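Local atomic coordinates of uncharacterized protein (Danio rerio, PDB entry 5HBA), a protein that is the A-type subunit of complement C1q, whose globular domain probably recognises targets in the complement pathway of innate immunity. Residues P47-F52 with F129-N134. Numbering follows the deposited sequence.
Sequences PGVYYF and FLIYRN
Y132 and V49 meet because the tyrosine's CG sits between its backbone N and carbonyl carbon (chi1 76°), folding the ring back over the valine. V49 CB then lies over the face of the Y132 ring, 4.1 Å from its centroid in a CH-pi contact, and CG2 presses on Y132 CZ at 3.4 Å. Y50 and L130 pair on the other side of the sheet: L130 reaches CD1 over one face of the Y50 ring, 3.9 Å from the centroid, its CG being anti to the backbone N (chi1 176°). The same ring meets F42 edge-to-face, and its OH is hydrogen-bonded to V46 O. Replacing Y50 by an alanine would probably leave L130 CD1 without the ring face it lies against and V46 O without its hydroxyl partner. The backbones form an antiparallel ladder interrupted by a classic beta bulge, I131 and Y132 both facing V49. V49 O takes a firm bond from I131 N, 2.7 Å long and lying in the carbonyl plane, and a weak one from Y132 N. This joins strand 48-59 to the C-terminal strand 120-133 in the jelly-roll beta sandwich of the C1q/TNF family. Beyond the bulge, F129 and Y51 exchange both backbone bonds, and their rings lie obliquely, planes at 52°, with Y51 CD2 3.7 Å from F129 CZ. I131 CD1 packs near Y51 CB on that same face, which packs against the other two subunits of the trimer: Y51 touches Y51 of the third subunit, and I131 packs on F129 of the second. At the far end N134 N donates to P47 O at 2.8 Å, from above the carbonyl plane.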
loop_
_atom_site.group_PDB
_atom_site.type_symbol
_atom_site.label_atom_id
_atom_site.label_comp_id
_atom_site.label_asym_id
_atom_site.label_seq_id
_atom_site.Cartn_x
_atom_site.Cartn_y
_atom_site.Cartn_z
ATOM N N PRO A 47 1.336 13.780 -18.726
ATOM C CA PRO A 47 1.101 14.677 -17.587
ATOM C C PRO A 47 -0.209 14.342 -16.885
ATOM O O PRO A 47 -1.211 14.085 -17.554
ATOM C CB PRO A 47 0.996 16.061 -18.243
ATOM C CG PRO A 47 1.660 15.902 -19.589
ATOM C CD PRO A 47 1.352 14.505 -20.008
ATOM N N GLY A 48 -0.209 14.339 -15.554
ATOM C CA GLY A 48 -1.418 14.002 -14.826
ATOM C C GLY A 48 -1.189 13.652 -13.368
ATOM O O GLY A 48 -0.130 13.939 -12.798
ATOM N N VAL A 49 -2.199 13.033 -12.770
ATOM C CA VAL A 49 -2.156 12.660 -11.367
ATOM C C VAL A 49 -1.932 11.148 -11.283
ATOM O O VAL A 49 -2.619 10.372 -11.957
ATOM C CB VAL A 49 -3.450 13.082 -10.657
ATOM C CG1 VAL A 49 -3.467 12.583 -9.226
ATOM C CG2 VAL A 49 -3.577 14.605 -10.685
ATOM N N TYR A 50 -0.956 10.736 -10.476
ATOM C CA TYR A 50 -0.523 9.342 -10.451
ATOM C C TYR A 50 -0.607 8.751 -9.055
ATOM O O TYR A 50 -0.521 9.482 -8.070
ATOM C CB TYR A 50 0.935 9.256 -10.903
ATOM C CG TYR A 50 1.145 9.384 -12.391
ATOM C CD1 TYR A 50 1.147 10.628 -13.010
ATOM C CD2 TYR A 50 1.363 8.254 -13.174
ATOM C CE1 TYR A 50 1.349 10.742 -14.379
ATOM C CE2 TYR A 50 1.567 8.354 -14.535
ATOM C CZ TYR A 50 1.556 9.602 -15.134
ATOM O OH TYR A 50 1.763 9.684 -16.490
ATOM N N TYR A 51 -0.737 7.428 -8.970
ATOM C CA TYR A 51 -0.530 6.745 -7.699
ATOM C C TYR A 51 0.766 5.934 -7.738
ATOM O O TYR A 51 1.034 5.214 -8.708
ATOM C CB TYR A 51 -1.720 5.835 -7.351
ATOM C CG TYR A 51 -1.531 5.079 -6.054
ATOM C CD1 TYR A 51 -1.474 5.754 -4.843
ATOM C CD2 TYR A 51 -1.384 3.696 -6.045
ATOM C CE1 TYR A 51 -1.290 5.078 -3.660
ATOM C CE2 TYR A 51 -1.205 3.006 -4.862
ATOM C CZ TYR A 51 -1.164 3.705 -3.676
ATOM O OH TYR A 51 -0.978 3.030 -2.502
ATOM N N PHE A 52 1.567 6.056 -6.683
ATOM C CA PHE A 52 2.799 5.276 -6.547
ATOM C C PHE A 52 2.791 4.550 -5.200
ATOM O O PHE A 52 2.320 5.095 -4.200
ATOM C CB PHE A 52 4.027 6.193 -6.599
ATOM C CG PHE A 52 4.251 6.841 -7.934
ATOM C CD1 PHE A 52 5.015 6.205 -8.911
ATOM C CD2 PHE A 52 3.727 8.098 -8.208
ATOM C CE1 PHE A 52 5.235 6.815 -10.150
ATOM C CE2 PHE A 52 3.942 8.707 -9.439
ATOM C CZ PHE A 52 4.690 8.059 -10.412
ATOM N N PHE A 129 0.607 3.896 -11.353
ATOM C CA PHE A 129 -0.299 4.038 -12.492
ATOM C C PHE A 129 -0.946 5.418 -12.552
ATOM O O PHE A 129 -1.093 6.105 -11.530
ATOM C CB PHE A 129 -1.362 2.923 -12.516
ATOM C CG PHE A 129 -2.100 2.753 -11.221
ATOM C CD1 PHE A 129 -3.213 3.537 -10.932
ATOM C CD2 PHE A 129 -1.687 1.808 -10.294
ATOM C CE1 PHE A 129 -3.895 3.378 -9.740
ATOM C CE2 PHE A 129 -2.368 1.650 -9.090
ATOM C CZ PHE A 129 -3.472 2.429 -8.821
ATOM N N LEU A 130 -1.310 5.826 -13.763
ATOM C CA LEU A 130 -2.018 7.081 -13.975
ATOM C C LEU A 130 -3.427 6.988 -13.399
ATOM O O LEU A 130 -4.124 5.992 -13.611
ATOM C CB LEU A 130 -2.099 7.392 -15.477
ATOM C CG LEU A 130 -2.916 8.640 -15.846
ATOM C CD1 LEU A 130 -2.151 9.876 -15.454
ATOM C CD2 LEU A 130 -3.269 8.680 -17.325
ATOM N N ILE A 131 -3.841 8.022 -12.668
ATOM C CA ILE A 131 -5.228 8.122 -12.225
ATOM C C ILE A 131 -6.035 8.913 -13.262
ATOM O O ILE A 131 -7.083 8.456 -13.726
ATOM C CB ILE A 131 -5.345 8.765 -10.828
ATOM C CG1 ILE A 131 -4.629 7.899 -9.780
ATOM C CG2 ILE A 131 -6.813 8.968 -10.454
ATOM C CD1 ILE A 131 -4.363 8.642 -8.449
ATOM N N TYR A 132 -5.552 10.097 -13.626
ATOM C CA TYR A 132 -6.188 10.856 -14.702
ATOM C C TYR A 132 -5.209 11.784 -15.416
ATOM O O TYR A 132 -4.234 12.256 -14.816
ATOM C CB TYR A 132 -7.429 11.612 -14.191
ATOM C CG TYR A 132 -7.153 12.870 -13.384
ATOM C CD1 TYR A 132 -6.859 14.076 -14.018
ATOM C CD2 TYR A 132 -7.225 12.862 -11.992
ATOM C CE1 TYR A 132 -6.617 15.233 -13.296
ATOM C CE2 TYR A 132 -6.988 14.024 -11.255
ATOM C CZ TYR A 132 -6.685 15.204 -11.918
ATOM O OH TYR A 132 -6.441 16.366 -11.213
ATOM N N ARG A 133 -5.474 12.049 -16.694
ATOM C CA ARG A 133 -4.625 12.924 -17.506
ATOM C C ARG A 133 -4.841 14.402 -17.208
ATOM O O ARG A 133 -5.981 14.865 -17.155
ATOM C CB ARG A 133 -4.880 12.683 -18.998
ATOM C CG ARG A 133 -4.272 11.416 -19.533
ATOM C CD ARG A 133 -4.692 11.163 -20.973
ATOM N NE ARG A 133 -3.929 10.063 -21.564
ATOM C CZ ARG A 133 -4.245 8.775 -21.445
ATOM N NH1 ARG A 133 -5.319 8.409 -20.756
ATOM N NH2 ARG A 133 -3.485 7.852 -22.016
ATOM N N ASN A 134 -3.739 15.134 -17.030
ATOM C CA ASN A 134 -3.768 16.586 -16.818
ATOM C C ASN A 134 -4.276 17.286 -18.067
ATOM O O ASN A 134 -3.503 17.530 -18.999
ATOM C CB ASN A 134 -2.359 17.128 -16.510
ATOM C CG ASN A 134 -2.123 17.381 -15.031
ATOM O OD1 ASN A 134 -3.069 17.540 -14.252
ATOM N ND2 ASN A 134 -0.843 17.440 -14.638
#